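Poly(Beta-D-mannuronate) lyase (PDB 7O79) probably cleaves alginate as a poly(beta-D-mannuronate) lyase of polysaccharide lyase family 6, whose members are built on a right-handed parallel beta-helix. Local coordinates at residues Lys99-Thr103 against Gln130-Phe134; Val156-Lys162 against Ile195-Glu201; Val220-Ile226 against Ile242-Phe248. One frame throughout, in Å; residues are numbered along the deposited sequence.

Interaction 1: residues Lys99-Thr103 against Gln130-Phe134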
loop_
_atom_site.group_PDB
_atom_site.type_symbol
_atom_site.label_atom_id
_atom_site.label_comp_id
_atom_site.label_asym_id
_atom_site.label_seq_id
_atom_site.Cartn_x
_atom_site.Cartn_y
_atom_site.Cartn_z
ATOM N N LYS A 99 -17.747 5.492 5.880
ATOM C CA LYS A 99 -17.110 4.352 6.514
ATOM C C LYS A 99 -17.671 3.051 5.975
ATOM O O LYS A 99 -18.888 2.884 5.883
ATOM C CB LYS A 99 -17.282 4.390 8.043
ATOM C CG LYS A 99 -16.566 3.216 8.752
ATOM C CD LYS A 99 -16.518 3.394 10.279
ATOM C CE LYS A 99 -17.849 3.876 10.841
ATOM N NZ LYS A 99 -18.184 3.267 12.162
ATOM N N LEU A 100 -16.778 2.121 5.652
ATOM C CA LEU A 100 -17.137 0.743 5.348
ATOM C C LEU A 100 -16.578 -0.140 6.452
ATOM O O LEU A 100 -15.394 -0.040 6.782
ATOM C CB LEU A 100 -16.561 0.293 4.004
ATOM C CG LEU A 100 -16.801 -1.191 3.675
ATOM C CD1 LEU A 100 -18.279 -1.387 3.385
ATOM C CD2 LEU A 100 -15.960 -1.670 2.502
ATOM N N GLU A 101 -17.414 -0.999 7.026
ATOM C CA GLU A 101 -16.861 -1.927 7.996
ATOM C C GLU A 101 -17.634 -3.230 7.984
ATOM O O GLU A 101 -18.768 -3.300 7.508
ATOM C CB GLU A 101 -16.777 -1.307 9.401
ATOM C CG GLU A 101 -18.000 -0.654 9.953
ATOM C CD GLU A 101 -17.711 -0.050 11.339
ATOM O OE1 GLU A 101 -18.566 0.668 11.874
ATOM O OE2 GLU A 101 -16.628 -0.325 11.911
ATOM N N ASN A 102 -16.950 -4.278 8.459
ATOM C CA ASN A 102 -17.499 -5.623 8.605
ATOM C C ASN A 102 -17.995 -6.181 7.273
ATOM O O ASN A 102 -18.978 -6.910 7.224
ATOM C CB ASN A 102 -18.610 -5.661 9.662
ATOM C CG ASN A 102 -18.607 -6.963 10.462
ATOM O OD1 ASN A 102 -17.593 -7.659 10.525
ATOM N ND2 ASN A 102 -19.739 -7.291 11.083
ATOM N N THR A 103 -17.284 -5.875 6.190
ATOM C CA THR A 103 -17.654 -6.290 4.843
ATOM C C THR A 103 -16.555 -7.155 4.238
ATOM O O THR A 103 -15.373 -6.939 4.499
ATOM C CB THR A 103 -17.922 -5.049 3.972
ATOM O OG1 THR A 103 -19.050 -4.351 4.508
ATOM C CG2 THR A 103 -18.165 -5.403 2.485
ATOM N N GLN A 130 -12.502 -0.413 7.764
ATOM C CA GLN A 130 -11.909 -1.191 8.837
ATOM C C GLN A 130 -12.716 -2.462 9.072
ATOM O O GLN A 130 -13.917 -2.506 8.806
ATOM C CB GLN A 130 -11.791 -0.369 10.128
ATOM C CG GLN A 130 -13.124 0.108 10.703
ATOM C CD GLN A 130 -12.942 0.890 11.998
ATOM O OE1 GLN A 130 -11.878 1.466 12.246
ATOM N NE2 GLN A 130 -13.985 0.917 12.827
ATOM N N TYR A 131 -12.033 -3.498 9.555
ATOM C CA TYR A 131 -12.626 -4.826 9.771
ATOM C C TYR A 131 -13.320 -5.353 8.522
ATOM O O TYR A 131 -14.434 -5.876 8.566
ATOM C CB TYR A 131 -13.579 -4.818 10.958
ATOM C CG TYR A 131 -12.868 -4.405 12.214
ATOM C CD1 TYR A 131 -12.003 -5.290 12.859
ATOM C CD2 TYR A 131 -13.020 -3.131 12.741
ATOM C CE1 TYR A 131 -11.327 -4.924 14.016
ATOM C CE2 TYR A 131 -12.346 -2.765 13.896
ATOM C CZ TYR A 131 -11.504 -3.671 14.523
ATOM O OH TYR A 131 -10.832 -3.312 15.668
ATOM N N CYS A 132 -12.636 -5.233 7.392
ATOM C CA CYS A 132 -13.100 -5.831 6.158
ATOM C C CYS A 132 -12.111 -6.896 5.705
ATOM O O CYS A 132 -10.929 -6.861 6.057
ATOM C CB CYS A 132 -13.311 -4.765 5.080
ATOM S SG CYS A 132 -14.666 -3.605 5.451
ATOM N N SER A 133 -12.608 -7.856 4.923
ATOM C CA SER A 133 -11.815 -8.991 4.459
ATOM C C SER A 133 -11.892 -9.102 2.944
ATOM O O SER A 133 -12.953 -8.905 2.348
ATOM C CB SER A 133 -12.279 -10.325 5.071
ATOM O OG SER A 133 -12.052 -10.363 6.461
ATOM N N PHE A 134 -10.764 -9.458 2.335
ATOM C CA PHE A 134 -10.626 -9.499 0.886
ATOM C C PHE A 134 -9.847 -10.745 0.499
ATOM O O PHE A 134 -8.705 -10.929 0.931
ATOM C CB PHE A 134 -9.938 -8.226 0.377
ATOM C CG PHE A 134 -10.580 -6.957 0.878
ATOM C CD1 PHE A 134 -11.657 -6.410 0.198
ATOM C CD2 PHE A 134 -10.174 -6.372 2.065
ATOM C CE1 PHE A 134 -12.272 -5.267 0.641
ATOM C CE2 PHE A 134 -10.785 -5.220 2.527
ATOM C CZ PHE A 134 -11.843 -4.660 1.813
#
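The carboxylate of Glu-101 and the amide of Gln-130 run alongside each other in the same direction, their planes turned 45° from each other. OE2 of Glu-101 sits almost in the amide plane, where it receives a nearly straight hydrogen bond (172°) from NE2 of Gln-130 at 3.1 Å. That donor comes to the syn side of the carboxylate, tilted out of its plane. The other oxygen, OE1, is met from well above the plane by NZ of Lys-99, a salt bridge of 2.6 Å within the same strand. In Gln-130, CG stands between the backbone N and the carbonyl carbon (chi1 62°); Glu-101 takes the same rotamer, and both chains then run out extended. The far end of the glutamine amide, OE1, accepts from NE2 of Gln-157 on the next coil.

Behind this polar pair lies a small buried thiol. SG of Cys-132 packs on CG of Leu-100 at 3.7 Å and also accepts a hydrogen bond from Thr-103 N at 3.5 Å, so cysteine suits a place that is half apolar and half polar. Thr-103 turns OG1 back to Glu-101 O, 3.2 Å away, which ties down the turn through Asn-102. The backbones join on both sides of it: Gln-130 N donates to Leu-100 O at 3.1 Å, and Ser-133 N to Thr-103 O at 2.9 Å. At the turn, Asn-102 OD1 accepts from Lys-453 N, and the Tyr-131 ring makes a cation-pi contact with Lys-453.

Although Glu-76 lies close, the lysine and the glutamine N-H would probably favour a charged carboxylate on Glu-101, and the neutral glutamine can pass the polar row on to the next coil without adding a second charge.

Interaction 2: residues Val156-Lys162 against Ile195-Glu201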
loop_
_atom_site.group_PDB
_atom_site.type_symbol
_atom_site.label_atom_id
_atom_site.label_comp_id
_atom_site.label_asym_id
_atom_site.label_seq_id
_atom_site.Cartn_x
_atom_site.Cartn_y
_atom_site.Cartn_z
ATOM N N VAL A 156 -7.223 2.858 6.027
ATOM C CA VAL A 156 -7.605 1.457 5.927
ATOM C C VAL A 156 -6.911 0.737 7.082
ATOM O O VAL A 156 -5.676 0.723 7.146
ATOM C CB VAL A 156 -7.186 0.844 4.575
ATOM C CG1 VAL A 156 -7.417 -0.677 4.570
ATOM C CG2 VAL A 156 -7.879 1.548 3.398
ATOM N N GLN A 157 -7.689 0.172 8.011
ATOM C CA GLN A 157 -7.092 -0.434 9.193
ATOM C C GLN A 157 -7.845 -1.690 9.600
ATOM O O GLN A 157 -9.041 -1.823 9.342
ATOM C CB GLN A 157 -7.023 0.571 10.364
ATOM C CG GLN A 157 -8.359 1.096 10.824
ATOM C CD GLN A 157 -8.215 2.133 11.927
ATOM O OE1 GLN A 157 -7.109 2.548 12.256
ATOM N NE2 GLN A 157 -9.339 2.566 12.494
ATOM N N TYR A 158 -7.121 -2.616 10.244
ATOM C CA TYR A 158 -7.704 -3.860 10.751
ATOM C C TYR A 158 -8.431 -4.631 9.667
ATOM O O TYR A 158 -9.434 -5.304 9.928
ATOM C CB TYR A 158 -8.643 -3.620 11.941
ATOM C CG TYR A 158 -8.081 -2.718 13.010
ATOM C CD1 TYR A 158 -6.957 -3.090 13.726
ATOM C CD2 TYR A 158 -8.707 -1.529 13.346
ATOM C CE1 TYR A 158 -6.443 -2.274 14.721
ATOM C CE2 TYR A 158 -8.205 -0.709 14.343
ATOM C CZ TYR A 158 -7.077 -1.084 15.022
ATOM O OH TYR A 158 -6.575 -0.274 16.019
ATOM N N CYS A 159 -7.919 -4.564 8.445
ATOM C CA CYS A 159 -8.458 -5.385 7.381
ATOM C C CYS A 159 -7.578 -6.609 7.148
ATOM O O CYS A 159 -6.456 -6.724 7.648
ATOM C CB CYS A 159 -8.620 -4.563 6.096
ATOM S SG CYS A 159 -9.940 -3.326 6.233
ATOM N N TYR A 160 -8.119 -7.536 6.367
ATOM C CA TYR A 160 -7.496 -8.827 6.122
ATOM C C TYR A 160 -7.449 -9.056 4.616
ATOM O O TYR A 160 -8.498 -9.074 3.956
ATOM C CB TYR A 160 -8.293 -9.921 6.841
ATOM C CG TYR A 160 -7.688 -11.305 6.835
ATOM C CD1 TYR A 160 -6.318 -11.497 6.695
ATOM C CD2 TYR A 160 -8.499 -12.430 6.988
ATOM C CE1 TYR A 160 -5.771 -12.771 6.713
ATOM C CE2 TYR A 160 -7.960 -13.711 6.994
ATOM C CZ TYR A 160 -6.602 -13.872 6.865
ATOM O OH TYR A 160 -6.078 -15.138 6.876
ATOM N N PHE A 161 -6.238 -9.234 4.071
ATOM C CA PHE A 161 -6.040 -9.471 2.639
ATOM C C PHE A 161 -5.372 -10.830 2.468
ATOM O O PHE A 161 -4.206 -11.006 2.836
ATOM C CB PHE A 161 -5.214 -8.357 1.990
ATOM C CG PHE A 161 -5.720 -6.965 2.290
ATOM C CD1 PHE A 161 -5.342 -6.307 3.451
ATOM C CD2 PHE A 161 -6.591 -6.328 1.411
ATOM C CE1 PHE A 161 -5.805 -5.030 3.739
ATOM C CE2 PHE A 161 -7.060 -5.044 1.685
ATOM C CZ PHE A 161 -6.676 -4.398 2.862
ATOM N N LYS A 162 -6.102 -11.779 1.887
ATOM C CA LYS A 162 -5.736 -13.184 1.937
ATOM C C LYS A 162 -5.806 -13.818 0.554
ATOM O O LYS A 162 -6.788 -13.625 -0.168
ATOM C CB LYS A 162 -6.662 -13.945 2.879
ATOM C CG LYS A 162 -6.377 -15.433 2.939
ATOM C CD LYS A 162 -7.369 -16.145 3.835
ATOM C CE LYS A 162 -6.767 -17.413 4.439
ATOM N NZ LYS A 162 -7.808 -18.227 5.136
ATOM N N ILE A 195 -2.325 3.208 5.976
ATOM C CA ILE A 195 -2.467 1.759 5.896
ATOM C C ILE A 195 -1.972 1.225 7.234
ATOM O O ILE A 195 -0.761 1.185 7.475
ATOM C CB ILE A 195 -1.647 1.168 4.742
ATOM C CG1 ILE A 195 -2.073 1.756 3.381
ATOM C CG2 ILE A 195 -1.736 -0.360 4.766
ATOM C CD1 ILE A 195 -1.141 1.282 2.214
ATOM N N LYS A 196 -2.883 0.813 8.118
ATOM C CA LYS A 196 -2.505 0.603 9.511
ATOM C C LYS A 196 -3.112 -0.677 10.067
ATOM O O LYS A 196 -4.289 -0.957 9.844
ATOM C CB LYS A 196 -2.926 1.801 10.369
ATOM C CG LYS A 196 -2.632 1.678 11.886
ATOM C CD LYS A 196 -3.228 2.898 12.616
ATOM C CE LYS A 196 -3.523 2.626 14.099
ATOM N NZ LYS A 196 -4.930 2.102 14.272
ATOM N N ASN A 197 -2.287 -1.456 10.776
ATOM C CA ASN A 197 -2.737 -2.646 11.504
ATOM C C ASN A 197 -3.562 -3.564 10.615
ATOM O O ASN A 197 -4.607 -4.069 11.019
ATOM C CB ASN A 197 -3.539 -2.284 12.769
ATOM C CG ASN A 197 -2.738 -1.495 13.775
ATOM O OD1 ASN A 197 -1.528 -1.662 13.889
ATOM N ND2 ASN A 197 -3.416 -0.660 14.547
ATOM N N ASN A 198 -3.080 -3.804 9.392
ATOM C CA ASN A 198 -3.705 -4.798 8.530
ATOM C C ASN A 198 -2.862 -6.072 8.496
ATOM O O ASN A 198 -1.651 -6.051 8.749
ATOM C CB ASN A 198 -3.884 -4.268 7.105
ATOM C CG ASN A 198 -4.700 -3.004 7.058
ATOM O OD1 ASN A 198 -5.914 -3.028 7.261
ATOM N ND2 ASN A 198 -4.022 -1.875 6.859
ATOM N N LEU A 199 -3.516 -7.177 8.158
ATOM C CA LEU A 199 -2.879 -8.479 7.990
ATOM C C LEU A 199 -2.894 -8.880 6.519
ATOM O O LEU A 199 -3.959 -8.952 5.895
ATOM C CB LEU A 199 -3.582 -9.534 8.836
ATOM C CG LEU A 199 -3.047 -10.964 8.740
ATOM C CD1 LEU A 199 -1.590 -11.065 9.157
ATOM C CD2 LEU A 199 -3.882 -11.905 9.594
ATOM N N PHE A 200 -1.743 -9.234 5.984
ATOM C CA PHE A 200 -1.626 -9.719 4.635
ATOM C C PHE A 200 -1.121 -11.172 4.705
ATOM O O PHE A 200 -0.149 -11.435 5.355
ATOM C CB PHE A 200 -0.633 -8.916 3.818
ATOM C CG PHE A 200 -0.941 -7.462 3.695
ATOM C CD1 PHE A 200 -0.690 -6.589 4.723
ATOM C CD2 PHE A 200 -1.406 -6.955 2.521
ATOM C CE1 PHE A 200 -0.950 -5.254 4.584
ATOM C CE2 PHE A 200 -1.672 -5.627 2.386
ATOM C CZ PHE A 200 -1.448 -4.777 3.413
ATOM N N GLU A 201 -1.811 -12.100 4.079
ATOM C CA GLU A 201 -1.361 -13.470 4.037
ATOM C C GLU A 201 -1.441 -14.007 2.629
ATOM O O GLU A 201 -2.501 -14.177 2.119
ATOM C CB GLU A 201 -2.186 -14.308 4.968
ATOM C CG GLU A 201 -1.707 -15.728 5.119
ATOM C CD GLU A 201 -1.625 -16.125 6.555
ATOM O OE1 GLU A 201 -2.198 -15.417 7.393
ATOM O OE2 GLU A 201 -0.985 -17.148 6.852
#
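Asn-198 holds CG beside its own backbone N, anti to the carbonyl carbon (chi1 -58°), and this turns its amide across to the turn of 156-162. There OD1 takes the N-H of Cys-159 on a lone pair at 2.8 Å, while ND2 donates to Val-156 O at 3.1 Å, approaching from above that carbonyl plane; the same oxygen also accepts from Lys-196 N. Replacing this asparagine by alanine is likely to leave Cys-159 N without its acceptor and Val-156 O with one donor fewer, so that the turn could shift.

Outside, Lys-196 extends alongside Gln-157, and a bend at its last torsion brings NZ into a hydrogen bond with Gln-157 OE1 at 3.0 Å, while NE2 of that glutamine is spent on Gln-130. Leu-199 suits the other half of the face, its CD2 lying 3.6 Å from CE1 of Tyr-160. In the interior, CD1 of Phe-161 sits over one face of the Phe-200 ring near its rim; the two rings are 19° from parallel and displaced so far that little of one covers the other.

The two segments lie on successive coils of the parallel beta-helix. Strand 128-135 flanks 155-162, bringing the Phe-134 ring against that of Phe-161; strand 219-226 flanks 194-201, and Phe-175 of strand 175-177 touches both Phe-161 and Phe-200.

Interaction 3: residues Val220-Ile226 against Ile242-Phe248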
loop_
_atom_site.group_PDB
_atom_site.type_symbol
_atom_site.label_atom_id
_atom_site.label_comp_id
_atom_site.label_asym_id
_atom_site.label_seq_id
_atom_site.Cartn_x
_atom_site.Cartn_y
_atom_site.Cartn_z
ATOM N N VAL A 220 2.323 3.834 6.722
ATOM C CA VAL A 220 2.257 2.388 6.625
ATOM C C VAL A 220 2.759 1.924 7.995
ATOM O O VAL A 220 3.924 1.861 8.224
ATOM C CB VAL A 220 3.083 1.861 5.459
ATOM C CG1 VAL A 220 2.913 0.384 5.341
ATOM C CG2 VAL A 220 2.626 2.505 4.178
ATOM N N ILE A 221 1.814 1.613 8.879
ATOM C CA ILE A 221 2.072 1.434 10.313
ATOM C C ILE A 221 1.497 0.108 10.787
ATOM O O ILE A 221 0.317 -0.173 10.558
ATOM C CB ILE A 221 1.445 2.557 11.162
ATOM C CG1 ILE A 221 1.729 3.947 10.611
ATOM C CG2 ILE A 221 1.936 2.464 12.608
ATOM C CD1 ILE A 221 3.189 4.205 10.434
ATOM N N GLY A 222 2.317 -0.693 11.466
ATOM C CA GLY A 222 1.797 -1.805 12.254
ATOM C C GLY A 222 1.075 -2.882 11.477
ATOM O O GLY A 222 0.192 -3.540 12.028
ATOM N N ASN A 223 1.436 -3.095 10.219
ATOM C CA ASN A 223 0.877 -4.164 9.405
ATOM C C ASN A 223 1.701 -5.443 9.557
ATOM O O ASN A 223 2.910 -5.402 9.796
ATOM C CB ASN A 223 0.860 -3.752 7.937
ATOM C CG ASN A 223 0.014 -2.516 7.695
ATOM O OD1 ASN A 223 -1.220 -2.586 7.644
ATOM N ND2 ASN A 223 0.674 -1.366 7.588
ATOM N N THR A 224 1.043 -6.581 9.363
ATOM C CA THR A 224 1.701 -7.884 9.388
ATOM C C THR A 224 1.578 -8.504 8.002
ATOM O O THR A 224 0.464 -8.679 7.495
ATOM C CB THR A 224 1.073 -8.786 10.464
ATOM O OG1 THR A 224 1.389 -8.264 11.759
ATOM C CG2 THR A 224 1.621 -10.202 10.373
ATOM N N VAL A 225 2.718 -8.807 7.377
ATOM C CA VAL A 225 2.763 -9.338 6.012
ATOM C C VAL A 225 3.403 -10.721 6.056
ATOM O O VAL A 225 4.616 -10.846 6.264
ATOM C CB VAL A 225 3.531 -8.414 5.052
ATOM C CG1 VAL A 225 3.533 -8.992 3.672
ATOM C CG2 VAL A 225 2.920 -7.001 5.039
ATOM N N ILE A 226 2.605 -11.756 5.806
ATOM C CA ILE A 226 3.025 -13.139 6.007
ATOM C C ILE A 226 3.122 -13.827 4.650
ATOM O O ILE A 226 2.139 -13.870 3.895
ATOM C CB ILE A 226 2.060 -13.890 6.935
ATOM C CG1 ILE A 226 2.093 -13.270 8.340
ATOM C CG2 ILE A 226 2.446 -15.365 7.013
ATOM C CD1 ILE A 226 1.176 -13.969 9.337
ATOM N N ILE A 242 7.019 4.413 7.172
ATOM C CA ILE A 242 6.868 2.961 7.171
ATOM C C ILE A 242 7.438 2.498 8.504
ATOM O O ILE A 242 8.658 2.470 8.684
ATOM C CB ILE A 242 7.580 2.304 5.981
ATOM C CG1 ILE A 242 7.020 2.886 4.678
ATOM C CG2 ILE A 242 7.344 0.793 5.974
ATOM C CD1 ILE A 242 7.701 2.380 3.439
ATOM N N GLU A 243 6.562 2.158 9.450
ATOM C CA GLU A 243 6.960 1.949 10.838
ATOM C C GLU A 243 6.213 0.789 11.462
ATOM O O GLU A 243 5.027 0.597 11.205
ATOM C CB GLU A 243 6.715 3.195 11.702
ATOM C CG GLU A 243 7.584 4.362 11.330
ATOM C CD GLU A 243 7.344 5.582 12.207
ATOM O OE1 GLU A 243 8.193 6.503 12.160
ATOM O OE2 GLU A 243 6.291 5.638 12.886
ATOM N N GLU A 244 6.926 0.035 12.297
ATOM C CA GLU A 244 6.337 -0.969 13.186
ATOM C C GLU A 244 5.604 -2.071 12.435
ATOM O O GLU A 244 4.657 -2.662 12.965
ATOM C CB GLU A 244 5.422 -0.317 14.225
ATOM C CG GLU A 244 6.193 0.522 15.242
ATOM C CD GLU A 244 5.349 1.622 15.860
ATOM O OE1 GLU A 244 5.762 2.796 15.788
ATOM O OE2 GLU A 244 4.272 1.315 16.411
ATOM N N ASN A 245 6.051 -2.376 11.214
ATOM C CA ASN A 245 5.475 -3.458 10.428
ATOM C C ASN A 245 6.225 -4.754 10.705
ATOM O O ASN A 245 7.368 -4.748 11.159
ATOM C CB ASN A 245 5.521 -3.156 8.923
ATOM C CG ASN A 245 4.762 -1.897 8.555
ATOM O OD1 ASN A 245 3.533 -1.912 8.469
ATOM N ND2 ASN A 245 5.492 -0.792 8.330
ATOM N N PHE A 246 5.556 -5.872 10.439
ATOM C CA PHE A 246 6.140 -7.197 10.584
ATOM C C PHE A 246 6.054 -7.892 9.240
ATOM O O PHE A 246 4.958 -8.079 8.707
ATOM C CB PHE A 246 5.416 -8.027 11.639
ATOM C CG PHE A 246 5.608 -7.542 13.048
ATOM C CD1 PHE A 246 6.632 -8.048 13.835
ATOM C CD2 PHE A 246 4.721 -6.630 13.610
ATOM C CE1 PHE A 246 6.798 -7.625 15.144
ATOM C CE2 PHE A 246 4.889 -6.201 14.927
ATOM C CZ PHE A 246 5.926 -6.711 15.688
ATOM N N ILE A 247 7.194 -8.281 8.696
ATOM C CA ILE A 247 7.217 -9.010 7.437
ATOM C C ILE A 247 7.813 -10.380 7.748
ATOM O O ILE A 247 9.020 -10.511 7.968
ATOM C CB ILE A 247 7.990 -8.258 6.346
ATOM C CG1 ILE A 247 7.343 -6.882 6.139
ATOM C CG2 ILE A 247 7.996 -9.037 5.027
ATOM C CD1 ILE A 247 7.997 -6.040 5.071
ATOM N N PHE A 248 6.950 -11.400 7.804
ATOM C CA PHE A 248 7.345 -12.789 8.041
ATOM C C PHE A 248 7.269 -13.503 6.699
ATOM O O PHE A 248 6.229 -14.035 6.319
ATOM C CB PHE A 248 6.442 -13.468 9.068
ATOM C CG PHE A 248 6.465 -12.830 10.425
ATOM C CD1 PHE A 248 7.521 -13.047 11.291
ATOM C CD2 PHE A 248 5.407 -12.044 10.854
ATOM C CE1 PHE A 248 7.551 -12.460 12.549
ATOM C CE2 PHE A 248 5.427 -11.460 12.122
ATOM C CZ PHE A 248 6.505 -11.677 12.971
#
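The side chains of Asn-223 and Asn-245 are neighbours extending in the same sense, their amides only 6° from coplanar, in the asparagine stack found at a turn of pectate-lyase-like parallel beta-helices. ND2 of Asn-223 points nearly along the C=O axis of its neighbour, reaching OD1 of Asn-245 at 3.0 Å. The same oxygen takes the backbone N-H of Asn-223, also at 3.0 Å but tilted from the amide plane, so one buried acceptor is gripped by two donors of a single residue. Asparagine suits the place because its short side chain offers an acceptor and a donor in one rigid plane. The row continues both ways: OD1 of Asn-223 accepts from Asn-198 N, and ND2 of Asn-245 meets Asn-270 OD1.

Val-220 crosses Asn-245 at about a right angle, its CG1 packing 3.9 Å from OD1 of Asn-245. Further along that interior face, Val-225 CB and Ile-247 CG1 are 4.2 Å apart; beta-branched residues favour the extended backbone and fill the core compactly.

On the outward face Ile-221 runs alongside Glu-243, with CD1 on its CB at 3.9 Å, an apolar cover for the base of a chain that ends in charge. Thr-224 crosses Phe-246 at a slant, and its CG2 comes to the edge of the Phe-248 ring, near the ring plane, at 4.2 Å; Pro-444 packs on all three. Gly-222 has a positive phi (63°), easily adopted by glycine, where the chain turns.

Two donors converge on the oxygen of Val-220: Glu-243 N arrives almost straight on at 2.9 Å, and ND2 of Asn-245 comes from above the carbonyl plane at 3.1 Å.

How the interactions relate
All three contacts join coils of one beta-helix and are partly buried, with an apolar inward face and a mixed outward one. Interactions 1 and 2 adjoin through strands 128-135 and 155-162, interactions 2 and 3 through 194-201 and 219-226, whereas the centres of 1 and 3 are about 19 Å apart. Interaction 1 has the smallest interface and the most irregular pairing, with a thiol at the turn where interactions 2 and 3 have asparagine amides. Aromatic rings join aliphatic side chains in the core of interaction 2, whereas the inward side chains of the strands in interaction 3 are aliphatic, its phenylalanines facing outward. Outward charge is balanced by a salt bridge in interaction 1, while a lysine bonds a neutral glutamine in interaction 2.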